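Local atomic coordinates of internalin C2 (Listeria monocytogenes serotype 4b str. F2365, PDB entry 4FHO), a protein that is a leucine-rich-repeat internalin that probably takes part in host-cell adhesion or invasion. Residues A[113-119]-A[135-141]; A[126-130]-A[147-153]; A[179-185]-A[200-206]. All coordinates share one frame; numbering follows the deposited sequence. Where two conformers were deposited one is given.

Contact 1 (A[113-119]-A[135-141]); sequences QSIKTLD and SNLQVLY
Lys116 O takes two backbone donors from the neighbouring coil, Gln138 N at 2.7 Å and Val139 N at 3.1 Å, so one oxygen is shared by two adjacent N-H groups where loop passes into strand. From there the parallel ladder continues: Leu118 N gives to Val139 O, and Leu118 O receives Tyr141 N. The axes of strands 117-119 and 139-141 diverge by only 5°. Ahead of the strands, amide side chains do the bonding. Asn136 ND2 reaches Gln113 O at 3.1 Å, standing 44° above that carbonyl plane. Gln113, its CG anti to the backbone N (chi1 -170°), runs out extended so that NE2 meets Ser135 OG at 3.2 Å, within the amide plane. On the buried face that carries Leu118 and Leu140, Leu137 CD1 packs on Leu118 CB at 3.5 Å. On the face of Thr117 and Asp119, Asp119 OD1 lies 3.4 Å from Tyr141 CB, yet its hydrogen bond goes to Thr121 OG1, and Thr117 flanks Val139 side by side. The chemistry thus implies a join between successive coils made by neutral donors and acceptors, with leucine packing on the inner side and no salt bridge across it.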
loop_
_atom_site.group_PDB
_atom_site.type_symbol
_atom_site.label_atom_id
_atom_site.label_comp_id
_atom_site.label_asym_id
_atom_site.label_seq_id
_atom_site.Cartn_x
_atom_site.Cartn_y
_atom_site.Cartn_z
ATOM N N GLN A 113 -5.273 -9.852 4.249
ATOM C CA GLN A 113 -6.440 -9.185 4.888
ATOM C C GLN A 113 -6.067 -8.312 6.095
ATOM O O GLN A 113 -6.760 -7.321 6.379
ATOM C CB GLN A 113 -7.519 -10.213 5.300
ATOM C CG GLN A 113 -8.851 -9.592 5.738
ATOM C CD GLN A 113 -9.995 -10.582 5.910
ATOM O OE1 GLN A 113 -9.793 -11.799 5.986
ATOM N NE2 GLN A 113 -11.215 -10.058 5.980
ATOM N N SER A 114 -4.958 -8.643 6.764
ATOM C CA SER A 114 -4.446 -7.844 7.899
ATOM C C SER A 114 -3.955 -6.417 7.577
ATOM O O SER A 114 -3.782 -5.623 8.520
ATOM C CB SER A 114 -3.335 -8.611 8.638
ATOM O OG SER A 114 -2.243 -8.929 7.790
ATOM N N ILE A 115 -3.728 -6.087 6.293
ATOM C CA ILE A 115 -3.131 -4.774 5.912
ATOM C C ILE A 115 -4.025 -3.571 6.272
ATOM O O ILE A 115 -5.197 -3.512 5.872
ATOM C CB ILE A 115 -2.719 -4.696 4.422
ATOM C CG1 ILE A 115 -1.595 -5.689 4.121
ATOM C CG2 ILE A 115 -2.185 -3.312 4.064
ATOM C CD1 ILE A 115 -1.171 -5.711 2.661
ATOM N N LYS A 116 -3.462 -2.645 7.054
ATOM C CA LYS A 116 -4.102 -1.367 7.426
ATOM C C LYS A 116 -3.573 -0.175 6.608
ATOM O O LYS A 116 -4.344 0.715 6.290
ATOM C CB LYS A 116 -3.891 -1.062 8.909
ATOM C CG LYS A 116 -4.675 -1.965 9.853
ATOM C CD LYS A 116 -4.098 -1.900 11.266
ATOM C CE LYS A 116 -5.139 -1.836 12.362
ATOM N NZ LYS A 116 -4.462 -1.435 13.625
ATOM N N THR A 117 -2.282 -0.160 6.302
ATOM C CA THR A 117 -1.647 0.937 5.530
ATOM C C THR A 117 -0.942 0.324 4.327
ATOM O O THR A 117 -0.098 -0.568 4.493
ATOM C CB THR A 117 -0.665 1.729 6.412
ATOM O OG1 THR A 117 -1.378 2.346 7.496
ATOM C CG2 THR A 117 0.137 2.812 5.612
ATOM N N LEU A 118 -1.307 0.787 3.129
ATOM C CA LEU A 118 -0.759 0.271 1.881
ATOM C C LEU A 118 -0.322 1.417 0.978
ATOM O O LEU A 118 -1.133 2.284 0.665
ATOM C CB LEU A 118 -1.815 -0.583 1.173
ATOM C CG LEU A 118 -1.456 -1.224 -0.159
ATOM C CD1 LEU A 118 -0.181 -2.031 0.005
ATOM C CD2 LEU A 118 -2.596 -2.123 -0.639
ATOM N N ASP A 119 0.947 1.435 0.592
ATOM C CA ASP A 119 1.479 2.460 -0.324
ATOM C C ASP A 119 1.898 1.827 -1.647
ATOM O O ASP A 119 2.928 1.143 -1.721
ATOM C CB ASP A 119 2.634 3.219 0.315
ATOM C CG ASP A 119 3.086 4.438 -0.497
ATOM O OD1 ASP A 119 2.675 4.656 -1.662
ATOM O OD2 ASP A 119 3.888 5.200 0.052
ATOM N N SER A 135 -10.217 -5.552 3.725
ATOM C CA SER A 135 -11.313 -4.892 4.461
ATOM C C SER A 135 -10.846 -4.074 5.672
ATOM O O SER A 135 -11.587 -3.213 6.141
ATOM C CB SER A 135 -12.365 -5.916 4.916
ATOM O OG SER A 135 -11.779 -6.906 5.747
ATOM N N ASN A 136 -9.637 -4.349 6.173
ATOM C CA ASN A 136 -9.026 -3.553 7.259
ATOM C C ASN A 136 -8.226 -2.320 6.817
ATOM O O ASN A 136 -7.679 -1.633 7.667
ATOM C CB ASN A 136 -8.179 -4.464 8.166
ATOM C CG ASN A 136 -9.026 -5.473 8.920
ATOM O OD1 ASN A 136 -9.994 -5.117 9.581
ATOM N ND2 ASN A 136 -8.659 -6.740 8.819
ATOM N N LEU A 137 -8.204 -2.016 5.517
ATOM C CA LEU A 137 -7.372 -0.923 4.981
ATOM C C LEU A 137 -7.915 0.434 5.486
ATOM O O LEU A 137 -9.127 0.709 5.413
ATOM C CB LEU A 137 -7.317 -0.999 3.448
ATOM C CG LEU A 137 -6.228 -0.488 2.510
ATOM C CD1 LEU A 137 -4.808 -0.771 2.991
ATOM C CD2 LEU A 137 -6.489 -1.145 1.155
ATOM N N GLN A 138 -7.016 1.214 6.085
ATOM C CA GLN A 138 -7.294 2.545 6.641
ATOM C C GLN A 138 -6.638 3.666 5.825
ATOM O O GLN A 138 -7.236 4.725 5.670
ATOM C CB GLN A 138 -6.802 2.627 8.097
ATOM C CG GLN A 138 -7.584 1.756 9.064
ATOM C CD GLN A 138 -7.121 1.857 10.512
ATOM O OE1 GLN A 138 -6.058 2.379 10.810
ATOM N NE2 GLN A 138 -7.935 1.348 11.416
ATOM N N VAL A 139 -5.415 3.424 5.344
ATOM C CA VAL A 139 -4.598 4.374 4.591
ATOM C C VAL A 139 -4.178 3.699 3.273
ATOM O O VAL A 139 -3.529 2.635 3.275
ATOM C CB VAL A 139 -3.382 4.817 5.439
ATOM C CG1 VAL A 139 -2.498 5.829 4.697
ATOM C CG2 VAL A 139 -3.858 5.429 6.762
ATOM N N LEU A 140 -4.560 4.311 2.154
ATOM C CA LEU A 140 -4.241 3.789 0.840
ATOM C C LEU A 140 -3.670 4.881 -0.048
ATOM O O LEU A 140 -4.328 5.893 -0.256
ATOM C CB LEU A 140 -5.488 3.160 0.212
ATOM C CG LEU A 140 -5.303 2.492 -1.157
ATOM C CD1 LEU A 140 -4.179 1.438 -1.170
ATOM C CD2 LEU A 140 -6.619 1.878 -1.633
ATOM N N TYR A 141 -2.447 4.673 -0.548
ATOM C CA TYR A 141 -1.851 5.549 -1.564
ATOM C C TYR A 141 -1.824 4.836 -2.912
ATOM O O TYR A 141 -1.140 3.828 -3.069
ATOM C CB TYR A 141 -0.427 5.970 -1.195
ATOM C CG TYR A 141 -0.213 6.552 0.181
ATOM C CD1 TYR A 141 0.003 5.725 1.291
ATOM C CD2 TYR A 141 -0.155 7.944 0.381
ATOM C CE1 TYR A 141 0.235 6.266 2.571
ATOM C CE2 TYR A 141 0.062 8.491 1.656
ATOM C CZ TYR A 141 0.263 7.649 2.741
ATOM O OH TYR A 141 0.491 8.167 3.990
#

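Contact 2 (A[126-130]-A[147-153]); sequences TDVTP and ITNISPL
Val128 points at segment 147-153 and splits its two methyls between different partners. CG1 meets Ile147 CD1 at 3.7 Å, the two side chains crossing at about a right angle, while CG2 sits 3.7 Å from Asn149 O and more loosely against Pro152 CB and Leu153 CD2. A chi1 of -68° produces this division, sending CG1 to Ile147 and CG2 toward Asn149 O and Pro152. Pro152 turns its ring to the other backbone: CB approaches Val128 O at 3.5 Å and CG lies 3.6 Å from Thr129 CA.

No direct hydrogen bond joins the segments; two waters do so. Water 1 donates to Thr126 O and accepts from Asn149 N, whereas water 2 accepts from Val128 N and donates to Asn149 O.

Behind this shell, each turn is braced from within. Asn149 OD1 accepts from Ser151 N, forming an Asx turn, and also from Ser151 OG at 2.8 Å. In the preceding coil Asp127 OD1 takes Thr129 OG1 at 2.6 Å, with a weak bond from Thr129 N.

Farther out, Ile147 N bonds to Asn167 OD1, and Val128 touches Leu142. The 3-10 segments starting at Thr129 and Ser151 follow strands 117-119 and 139-141 respectively, so the contact joins the return loops of adjacent coils, the later one leading on to strand 161-163.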
loop_
_atom_site.group_PDB
_atom_site.type_symbol
_atom_site.label_atom_id
_atom_site.label_comp_id
_atom_site.label_asym_id
_atom_site.label_seq_id
_atom_site.Cartn_x
_atom_site.Cartn_y
_atom_site.Cartn_z
ATOM N N THR A 126 -2.406 -0.515 -13.271
ATOM C CA THR A 126 -3.596 0.001 -13.960
ATOM C C THR A 126 -4.909 -0.402 -13.287
ATOM O O THR A 126 -5.937 0.140 -13.628
ATOM C CB THR A 126 -3.609 -0.466 -15.434
ATOM O OG1 THR A 126 -3.731 -1.889 -15.490
ATOM C CG2 THR A 126 -2.301 -0.062 -16.140
ATOM N N ASP A 127 -4.863 -1.315 -12.321
ATOM C CA ASP A 127 -6.021 -2.073 -11.860
ATOM C C ASP A 127 -5.864 -2.312 -10.350
ATOM O O ASP A 127 -4.831 -2.807 -9.926
ATOM C CB ASP A 127 -6.012 -3.417 -12.630
ATOM C CG ASP A 127 -7.245 -4.267 -12.400
ATOM O OD1 ASP A 127 -8.255 -3.785 -11.851
ATOM O OD2 ASP A 127 -7.210 -5.441 -12.829
ATOM N N VAL A 128 -6.881 -1.994 -9.559
ATOM C CA VAL A 128 -6.867 -2.224 -8.077
ATOM C C VAL A 128 -7.871 -3.313 -7.617
ATOM O O VAL A 128 -8.141 -3.469 -6.418
ATOM C CB VAL A 128 -7.040 -0.901 -7.284
ATOM C CG1 VAL A 128 -5.812 -0.017 -7.475
ATOM C CG2 VAL A 128 -8.321 -0.178 -7.660
ATOM N N THR A 129 -8.335 -4.128 -8.558
ATOM C CA THR A 129 -9.234 -5.244 -8.262
ATOM C C THR A 129 -8.770 -6.171 -7.113
ATOM O O THR A 129 -9.587 -6.505 -6.247
ATOM C CB THR A 129 -9.591 -6.058 -9.527
ATOM O OG1 THR A 129 -10.014 -5.185 -10.575
ATOM C CG2 THR A 129 -10.778 -6.939 -9.248
ATOM N N PRO A 130 -7.462 -6.516 -7.041
ATOM C CA PRO A 130 -6.975 -7.321 -5.907
ATOM C C PRO A 130 -7.118 -6.709 -4.508
ATOM O O PRO A 130 -7.052 -7.441 -3.530
ATOM C CB PRO A 130 -5.493 -7.527 -6.251
ATOM C CG PRO A 130 -5.465 -7.491 -7.745
ATOM C CD PRO A 130 -6.378 -6.324 -8.022
ATOM N N ILE A 147 -4.554 4.220 -13.109
ATOM C CA ILE A 147 -5.779 3.614 -12.620
ATOM C C ILE A 147 -6.961 4.436 -13.139
ATOM O O ILE A 147 -6.952 5.670 -13.087
ATOM C CB ILE A 147 -5.817 3.564 -11.072
ATOM C CG1 ILE A 147 -4.691 2.647 -10.536
ATOM C CG2 ILE A 147 -7.195 3.086 -10.569
ATOM C CD1 ILE A 147 -4.311 2.924 -9.097
ATOM N N THR A 148 -7.971 3.734 -13.634
ATOM C CA THR A 148 -9.217 4.317 -14.116
ATOM C C THR A 148 -10.370 4.005 -13.163
ATOM O O THR A 148 -11.049 4.909 -12.717
ATOM C CB THR A 148 -9.532 3.825 -15.549
ATOM O OG1 THR A 148 -9.528 2.391 -15.590
ATOM C CG2 THR A 148 -8.474 4.310 -16.516
ATOM N N ASN A 149 -10.550 2.734 -12.814
ATOM C CA ASN A 149 -11.733 2.251 -12.097
ATOM C C ASN A 149 -11.471 2.131 -10.581
ATOM O O ASN A 149 -10.542 1.448 -10.188
ATOM C CB ASN A 149 -12.142 0.886 -12.690
ATOM C CG ASN A 149 -13.517 0.415 -12.245
ATOM O OD1 ASN A 149 -14.288 1.154 -11.627
ATOM N ND2 ASN A 149 -13.844 -0.817 -12.594
ATOM N N ILE A 150 -12.312 2.793 -9.770
ATOM C CA ILE A 150 -12.250 2.747 -8.294
ATOM C C ILE A 150 -13.294 1.760 -7.719
ATOM O O ILE A 150 -13.374 1.574 -6.500
ATOM C CB ILE A 150 -12.465 4.154 -7.685
ATOM C CG1 ILE A 150 -11.434 5.160 -8.195
ATOM C CG2 ILE A 150 -12.322 4.169 -6.171
ATOM C CD1 ILE A 150 -11.593 6.504 -7.510
ATOM N N SER A 151 -14.071 1.084 -8.580
ATOM C CA SER A 151 -15.107 0.127 -8.110
ATOM C C SER A 151 -14.648 -0.858 -7.012
ATOM O O SER A 151 -15.373 -1.036 -6.033
ATOM C CB SER A 151 -15.742 -0.650 -9.278
ATOM O OG SER A 151 -16.491 0.246 -10.073
ATOM N N PRO A 152 -13.430 -1.436 -7.135
ATOM C CA PRO A 152 -12.935 -2.349 -6.100
ATOM C C PRO A 152 -12.731 -1.784 -4.698
ATOM O O PRO A 152 -12.644 -2.576 -3.772
ATOM C CB PRO A 152 -11.594 -2.821 -6.675
ATOM C CG PRO A 152 -11.791 -2.730 -8.144
ATOM C CD PRO A 152 -12.498 -1.420 -8.276
ATOM N N LEU A 153 -12.645 -0.456 -4.546
ATOM C CA LEU A 153 -12.556 0.186 -3.227
ATOM C C LEU A 153 -13.869 0.348 -2.457
ATOM O O LEU A 153 -13.825 0.658 -1.264
ATOM C CB LEU A 153 -11.899 1.577 -3.337
ATOM C CG LEU A 153 -10.590 1.733 -4.103
ATOM C CD1 LEU A 153 -10.067 3.154 -3.922
ATOM C CD2 LEU A 153 -9.565 0.706 -3.647
HETATM O O HOH W 1 -8.645 0.678 -13.308
HETATM O O HOH W 2 -9.133 -0.901 -10.887
#

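Contact 3 (A[179-185]-A[200-206]); sequences SKLTTLR and LPNLIEV. With SO4 (sulfate ion), chain C.
This is a parallel strand pairing near the C-terminal end of the nine-stranded sheet, joining strand 183-185 to strand 205-207 and finished at one end by a salt bridge. The parallel beta bridges pair Thr183 with Glu205 and Leu184 with Val206. Thr182 O receives both Ile204 N and Glu205 N, and Leu184 N gives to Glu205 O at 3.0 Å.

Glu205 extends from its strand with CG anti to the backbone N (chi1 171°), passes alongside Thr183 and brings OE2 to Arg185. That one oxygen is gripped side-on by NE at 2.8 Å and NH2 at 2.9 Å, with guanidinium and carboxylate only 16° from coplanar. Another edge of the guanidinium holds a sulfate, probably from the crystallisation liquor: NH1 bonds to O2 at 2.8 Å and NH2 to O4. The two anions should fix the rotation of the guanidinium.

At the start of the segments, Asn202 ND2 donates to Ser179 O at 2.8 Å, with that oxygen 2° out of the amide plane, an added tie between coils. Water 3 gives to Ser179 O and Leu181 O while accepting from Asn202 N, stitching the loops together where Leu200 to Leu203 forms a type I turn. Inside, Leu181 CD1 meets Leu200 CD1 at 4.1 Å, and Leu203 CD2 packs against Leu184 CB (4.2 Å).

Short parallel strands in sequential order, one per coil, with leucines turned into the core, mark a leucine-rich-repeat solenoid.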
loop_
_atom_site.group_PDB
_atom_site.type_symbol
_atom_site.label_atom_id
_atom_site.label_comp_id
_atom_site.label_asym_id
_atom_site.label_seq_id
_atom_site.Cartn_x
_atom_site.Cartn_y
_atom_site.Cartn_z
ATOM N N SER A 179 -17.449 6.263 4.647
ATOM C CA SER A 179 -17.906 7.324 5.565
ATOM C C SER A 179 -16.872 7.768 6.600
ATOM O O SER A 179 -17.048 8.822 7.213
ATOM C CB SER A 179 -19.209 6.912 6.266
ATOM O OG SER A 179 -19.033 5.741 7.042
ATOM N N LYS A 180 -15.802 6.992 6.792
ATOM C CA LYS A 180 -14.693 7.407 7.673
ATOM C C LYS A 180 -13.639 8.309 7.017
ATOM O O LYS A 180 -12.737 8.777 7.724
ATOM C CB LYS A 180 -14.029 6.181 8.311
ATOM C CG LYS A 180 -14.973 5.346 9.163
ATOM C CD LYS A 180 -14.216 4.224 9.847
ATOM C CE LYS A 180 -15.144 3.307 10.617
ATOM N NZ LYS A 180 -14.399 2.102 11.074
ATOM N N LEU A 181 -13.731 8.562 5.703
ATOM C CA LEU A 181 -12.697 9.348 4.995
ATOM C C LEU A 181 -12.582 10.784 5.507
ATOM O O LEU A 181 -13.572 11.530 5.485
ATOM C CB LEU A 181 -12.928 9.418 3.475
ATOM C CG LEU A 181 -12.492 8.277 2.566
ATOM C CD1 LEU A 181 -12.856 8.644 1.140
ATOM C CD2 LEU A 181 -11.006 7.965 2.686
ATOM N N THR A 182 -11.383 11.148 5.961
ATOM C CA THR A 182 -11.034 12.531 6.298
ATOM C C THR A 182 -10.179 13.231 5.228
ATOM O O THR A 182 -10.220 14.464 5.141
ATOM C CB THR A 182 -10.349 12.623 7.677
ATOM O OG1 THR A 182 -9.280 11.674 7.748
ATOM C CG2 THR A 182 -11.347 12.336 8.787
ATOM N N THR A 183 -9.417 12.474 4.430
ATOM C CA THR A 183 -8.609 13.032 3.346
ATOM C C THR A 183 -8.860 12.294 2.041
ATOM O O THR A 183 -8.765 11.051 1.987
ATOM C CB THR A 183 -7.111 12.992 3.689
ATOM O OG1 THR A 183 -6.883 13.722 4.899
ATOM C CG2 THR A 183 -6.267 13.578 2.550
ATOM N N LEU A 184 -9.214 13.057 1.004
ATOM C CA LEU A 184 -9.246 12.571 -0.366
ATOM C C LEU A 184 -8.325 13.465 -1.162
ATOM O O LEU A 184 -8.608 14.645 -1.326
ATOM C CB LEU A 184 -10.645 12.595 -0.977
ATOM C CG LEU A 184 -10.733 12.142 -2.445
ATOM C CD1 LEU A 184 -10.285 10.690 -2.598
ATOM C CD2 LEU A 184 -12.128 12.323 -3.017
ATOM N N ARG A 185 -7.232 12.896 -1.669
ATOM C CA ARG A 185 -6.318 13.605 -2.547
ATOM C C ARG A 185 -6.448 13.016 -3.941
ATOM O O ARG A 185 -6.146 11.840 -4.140
ATOM C CB ARG A 185 -4.901 13.490 -2.029
ATOM C CG ARG A 185 -4.677 14.335 -0.791
ATOM C CD ARG A 185 -3.239 14.225 -0.373
ATOM N NE ARG A 185 -2.932 15.131 0.719
ATOM C CZ ARG A 185 -1.710 15.353 1.196
ATOM N NH1 ARG A 185 -0.634 14.722 0.702
ATOM N NH2 ARG A 185 -1.562 16.201 2.200
ATOM N N LEU A 200 -19.933 11.919 2.392
ATOM C CA LEU A 200 -18.696 11.740 3.170
ATOM C C LEU A 200 -18.582 12.892 4.184
ATOM O O LEU A 200 -17.889 13.887 3.919
ATOM C CB LEU A 200 -17.487 11.676 2.222
ATOM C CG LEU A 200 -17.543 10.601 1.129
ATOM C CD1 LEU A 200 -16.294 10.643 0.260
ATOM C CD2 LEU A 200 -17.725 9.210 1.710
ATOM N N PRO A 201 -19.280 12.776 5.343
ATOM C CA PRO A 201 -19.371 13.921 6.276
ATOM C C PRO A 201 -18.095 14.309 7.047
ATOM O O PRO A 201 -17.997 15.443 7.528
ATOM C CB PRO A 201 -20.476 13.483 7.247
ATOM C CG PRO A 201 -20.407 11.999 7.245
ATOM C CD PRO A 201 -20.110 11.646 5.818
ATOM N N ASN A 202 -17.129 13.396 7.150
ATOM C CA ASN A 202 -15.923 13.634 7.939
ATOM C C ASN A 202 -14.753 14.225 7.138
ATOM O O ASN A 202 -13.682 14.408 7.710
ATOM C CB ASN A 202 -15.524 12.352 8.686
ATOM C CG ASN A 202 -16.623 11.868 9.618
ATOM O OD1 ASN A 202 -16.908 12.503 10.626
ATOM N ND2 ASN A 202 -17.265 10.756 9.269
ATOM N N LEU A 203 -14.964 14.553 5.849
ATOM C CA LEU A 203 -13.909 15.101 4.981
ATOM C C LEU A 203 -13.376 16.421 5.536
ATOM O O LEU A 203 -14.152 17.362 5.799
ATOM C CB LEU A 203 -14.378 15.300 3.528
ATOM C CG LEU A 203 -14.449 14.098 2.596
ATOM C CD1 LEU A 203 -15.135 14.516 1.307
ATOM C CD2 LEU A 203 -13.051 13.558 2.308
ATOM N N ILE A 204 -12.064 16.435 5.776
ATOM C CA ILE A 204 -11.317 17.600 6.217
ATOM C C ILE A 204 -10.566 18.243 5.042
ATOM O O ILE A 204 -10.583 19.472 4.892
ATOM C CB ILE A 204 -10.319 17.236 7.350
ATOM C CG1 ILE A 204 -11.036 16.539 8.519
ATOM C CG2 ILE A 204 -9.605 18.491 7.851
ATOM C CD1 ILE A 204 -10.117 16.163 9.668
ATOM N N GLU A 205 -9.924 17.424 4.219
ATOM C CA GLU A 205 -9.019 17.875 3.156
ATOM C C GLU A 205 -9.411 17.165 1.869
ATOM O O GLU A 205 -9.390 15.936 1.816
ATOM C CB GLU A 205 -7.572 17.556 3.554
ATOM C CG GLU A 205 -6.503 17.766 2.484
ATOM C CD GLU A 205 -5.095 17.578 3.030
ATOM O OE1 GLU A 205 -4.685 18.382 3.888
ATOM O OE2 GLU A 205 -4.388 16.640 2.601
ATOM N N VAL A 206 -9.794 17.941 0.853
ATOM C CA VAL A 206 -10.154 17.428 -0.463
ATOM C C VAL A 206 -9.284 18.127 -1.500
ATOM O O VAL A 206 -9.377 19.325 -1.664
ATOM C CB VAL A 206 -11.640 17.613 -0.766
ATOM C CG1 VAL A 206 -12.020 16.901 -2.064
ATOM C CG2 VAL A 206 -12.479 17.045 0.366
HETATM S S SO4 C . 2.348 15.420 2.528
HETATM O O1 SO4 C . 2.922 16.758 2.221
HETATM O O2 SO4 C . 2.158 14.662 1.268
HETATM O O3 SO4 C . 3.255 14.655 3.423
HETATM O O4 SO4 C . 1.043 15.602 3.206
HETATM O O HOH W 3 -16.375 11.137 5.803
#

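Overall arrangement
Contacts 1 and 3 belong to the same parallel sheet, with strand 161-163 between their strand pairs; their centres are 16 Å apart and their nearest atoms about 6 Å. Contact 2 lies on the return side of the coils whose strands form contact 1, 15 Å from it between centres. The segments of these two alternate along the chain, and they meet through the core, where Leu140 CD2 of contact 1 packs on Leu153 CD2 of contact 2 at 3.8 Å. Contact 3, which holds the sulfate, follows both in series and touches neither, its centre 19 Å from that of contact 2. Contacts 1 and 3 have direct backbone hydrogen bonds, contact 3 adding a water; contact 2 has none, relying on packing and two waters.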